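Local structure of LYND (Lyngbya aestuarii, 4V1T) at residues V195-K200 with A265-K270. The protein is a YcaO-type cyclodehydratase that binds ADP and magnesium ions and probably uses ATP to turn residues of peptide substrates into azoline heterocycles. Residues are numbered along the deposited sequence; the frame is centred on the assembly and turned at random.
Sequences VFVPGK and AKWIVK
Val195 CG1 sits over one face of the Trp267 indole, 3.7 Å from the centroid of the six-membered ring and 13° off its normal, so the contact qualifies as CH-pi. The same methyl lies 3.7 Å from Trp267 CE2, a fusion atom of the indole, and equally near Trp267 CZ2, so it sits almost over the ring centre, shifted slightly toward the CE2-CZ2 bond. With the CB directed at the helix, a chi1 of 167° sets CG1 anti to the backbone N and over the indole. Val197, two residues on and likewise directed at the helix, touches with its other branch: CG2 approaches Trp267 CH2 obliquely at 3.7 Å. Between them, Phe196 turns away and stacks on Trp180. This alternation continues that of strand 189-196, an inner member of a mixed seven-stranded sheet; helix 250-275 packs on this sheet, as in an alpha/beta fold. Backbones stay well apart, Val195 CA and Trp267 CA being 8.4 Å from each other, and the indole spans the interval, swung out with CG anti to its own N (chi1 172°). A leucine in place of Trp267 would probably leave the Val195 methyl without its aromatic face and open a gap beside Val197 CG2. Thr285 also touches Trp267, while Leu181 packs on Val195.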
ATOM      1  N   VAL B 195      10.719  -1.171  22.675  1.00 50.75           N
ATOM      2  CA  VAL B 195      10.961  -0.607  23.981  1.00 41.59           C
ATOM      3  C   VAL B 195       9.670  -0.778  24.771  1.00 42.11           C
ATOM      4  O   VAL B 195       8.633  -0.236  24.388  1.00 36.03           O
ATOM      5  CB  VAL B 195      11.345   0.886  23.915  1.00 41.74           C
ATOM      6  CG1 VAL B 195      11.274   1.536  25.296  1.00 47.70           C
ATOM      7  CG2 VAL B 195      12.734   1.044  23.325  1.00 36.01           C
ATOM      8  N   PHE B 196       9.743  -1.536  25.860  1.00 37.33           N
ATOM      9  CA  PHE B 196       8.623  -1.707  26.773  1.00 37.59           C
ATOM     10  C   PHE B 196       8.632  -0.599  27.819  1.00 40.58           C
ATOM     11  O   PHE B 196       9.597  -0.457  28.564  1.00 43.02           O
ATOM     12  CB  PHE B 196       8.690  -3.071  27.473  1.00 41.60           C
ATOM     13  CG  PHE B 196       8.643  -4.248  26.535  1.00 44.52           C
ATOM     14  CD1 PHE B 196       7.442  -4.684  26.013  1.00 43.87           C
ATOM     15  CD2 PHE B 196       9.804  -4.915  26.179  1.00 42.53           C
ATOM     16  CE1 PHE B 196       7.394  -5.768  25.165  1.00 39.28           C
ATOM     17  CE2 PHE B 196       9.763  -6.017  25.338  1.00 37.81           C
ATOM     18  CZ  PHE B 196       8.559  -6.441  24.827  1.00 41.31           C
ATOM     19  N   VAL B 197       7.555   0.171  27.868  1.00 48.06           N
ATOM     20  CA  VAL B 197       7.356   1.175  28.911  1.00 49.38           C
ATOM     21  C   VAL B 197       6.155   0.760  29.776  1.00 45.32           C
ATOM     22  O   VAL B 197       5.011   0.921  29.353  1.00 43.99           O
ATOM     23  CB  VAL B 197       7.107   2.581  28.320  1.00 37.21           C
ATOM     24  CG1 VAL B 197       7.097   3.615  29.436  1.00 44.62           C
ATOM     25  CG2 VAL B 197       8.175   2.939  27.300  1.00 34.33           C
ATOM     26  N   PRO B 198       6.413   0.205  30.977  1.00 52.49           N
ATOM     27  CA  PRO B 198       5.339  -0.252  31.870  1.00 56.55           C
ATOM     28  C   PRO B 198       4.287   0.811  32.141  1.00 55.98           C
ATOM     29  O   PRO B 198       4.628   1.896  32.592  1.00 55.09           O
ATOM     30  CB  PRO B 198       6.085  -0.600  33.156  1.00 57.71           C
ATOM     31  CG  PRO B 198       7.418  -1.037  32.690  1.00 51.76           C
ATOM     32  CD  PRO B 198       7.739  -0.162  31.502  1.00 54.44           C
ATOM     33  N   GLY B 199       3.029   0.497  31.842  1.00 64.73           N
ATOM     34  CA  GLY B 199       1.929   1.445  32.007  1.00 63.89           C
ATOM     35  C   GLY B 199       1.516   2.148  30.720  1.00 55.68           C
ATOM     36  O   GLY B 199       0.370   2.587  30.588  1.00 59.04           O
ATOM     37  N   LYS B 200       2.442   2.260  29.772  1.00 51.21           N
ATOM     38  CA  LYS B 200       2.164   2.932  28.501  1.00 54.25           C
ATOM     39  C   LYS B 200       2.045   1.958  27.340  1.00 46.64           C
ATOM     40  O   LYS B 200       0.987   1.842  26.733  1.00 65.85           O
ATOM     41  CB  LYS B 200       3.250   3.962  28.199  1.00 62.52           C
ATOM     42  CG  LYS B 200       3.147   5.189  29.083  1.00 77.38           C
ATOM     43  CD  LYS B 200       4.280   6.173  28.844  1.00 77.69           C
ATOM     44  CE  LYS B 200       4.659   6.887  30.132  1.00 63.35           C
ATOM     45  NZ  LYS B 200       3.466   7.425  30.842  1.00 63.13           N
ATOM     46  N   ALA B 265      20.235   5.052  21.508  1.00 36.61           N
ATOM     47  CA  ALA B 265      20.583   6.463  21.648  1.00 35.53           C
ATOM     48  C   ALA B 265      19.372   7.353  21.407  1.00 34.38           C
ATOM     49  O   ALA B 265      19.114   8.281  22.162  1.00 35.42           O
ATOM     50  CB  ALA B 265      21.703   6.830  20.694  1.00 41.73           C
ATOM     51  N   LYS B 266      18.624   7.051  20.358  1.00 35.03           N
ATOM     52  CA  LYS B 266      17.461   7.832  20.020  1.00 34.79           C
ATOM     53  C   LYS B 266      16.408   7.741  21.104  1.00 39.22           C
ATOM     54  O   LYS B 266      15.707   8.717  21.373  1.00 35.12           O
ATOM     55  CB  LYS B 266      16.878   7.386  18.680  1.00 37.99           C
ATOM     56  CG  LYS B 266      17.651   7.891  17.470  1.00 44.96           C
ATOM     57  CD  LYS B 266      16.790   7.934  16.226  1.00 61.31           C
ATOM     58  CE  LYS B 266      16.664   6.573  15.596  1.00 46.37           C
ATOM     59  NZ  LYS B 266      15.399   6.424  14.840  1.00 43.45           N
ATOM     60  N   TRP B 267      16.289   6.578  21.735  1.00 38.17           N
ATOM     61  CA  TRP B 267      15.336   6.429  22.830  1.00 39.72           C
ATOM     62  C   TRP B 267      15.717   7.248  24.062  1.00 40.23           C
ATOM     63  O   TRP B 267      14.878   7.951  24.627  1.00 43.20           O
ATOM     64  CB  TRP B 267      15.163   4.964  23.250  1.00 37.61           C
ATOM     65  CG  TRP B 267      14.340   4.877  24.474  1.00 38.18           C
ATOM     66  CD1 TRP B 267      14.781   4.635  25.739  1.00 46.73           C
ATOM     67  CD2 TRP B 267      12.933   5.107  24.577  1.00 38.58           C
ATOM     68  NE1 TRP B 267      13.734   4.679  26.622  1.00 43.59           N
ATOM     69  CE2 TRP B 267      12.586   4.961  25.933  1.00 41.59           C
ATOM     70  CE3 TRP B 267      11.929   5.403  23.650  1.00 50.76           C
ATOM     71  CZ2 TRP B 267      11.282   5.100  26.387  1.00 42.39           C
ATOM     72  CZ3 TRP B 267      10.630   5.551  24.104  1.00 52.45           C
ATOM     73  CH2 TRP B 267      10.320   5.402  25.462  1.00 46.90           C
ATOM     74  N   ILE B 268      16.973   7.146  24.484  1.00 31.56           N
ATOM     75  CA  ILE B 268      17.408   7.820  25.712  1.00 35.55           C
ATOM     76  C   ILE B 268      17.344   9.331  25.538  1.00 35.49           C
ATOM     77  O   ILE B 268      17.020  10.057  26.493  1.00 39.86           O
ATOM     78  CB  ILE B 268      18.834   7.402  26.158  1.00 43.07           C
ATOM     79  CG1 ILE B 268      19.856   7.672  25.054  1.00 58.00           C
ATOM     80  CG2 ILE B 268      18.845   5.932  26.546  1.00 49.89           C
ATOM     81  CD1 ILE B 268      21.292   7.434  25.463  1.00 62.19           C
ATOM     82  N   VAL B 269      17.633   9.816  24.325  1.00 36.27           N
ATOM     83  CA  VAL B 269      17.578  11.257  24.063  1.00 34.08           C
ATOM     84  C   VAL B 269      16.136  11.724  24.133  1.00 37.76           C
ATOM     85  O   VAL B 269      15.805  12.713  24.806  1.00 42.00           O
ATOM     86  CB  VAL B 269      18.187  11.606  22.701  1.00 31.81           C
ATOM     87  CG1 VAL B 269      17.831  13.034  22.276  1.00 39.66           C
ATOM     88  CG2 VAL B 269      19.688  11.422  22.744  1.00 37.83           C
ATOM     89  N   LYS B 270      15.273  10.995  23.440  1.00 40.21           N
ATOM     90  CA  LYS B 270      13.842  11.240  23.492  1.00 38.72           C
ATOM     91  C   LYS B 270      13.319  11.223  24.931  1.00 41.67           C
ATOM     92  O   LYS B 270      12.534  12.081  25.344  1.00 38.98           O
ATOM     93  CB  LYS B 270      13.118  10.201  22.638  1.00 44.64           C
ATOM     94  CG  LYS B 270      11.600  10.237  22.713  1.00 44.26           C
ATOM     95  CD  LYS B 270      10.999   9.846  21.375  1.00 51.59           C
ATOM     96  CE  LYS B 270       9.514   9.625  21.443  1.00 58.13           C
ATOM     97  NZ  LYS B 270       9.009   9.024  20.179  1.00 71.59           N
TER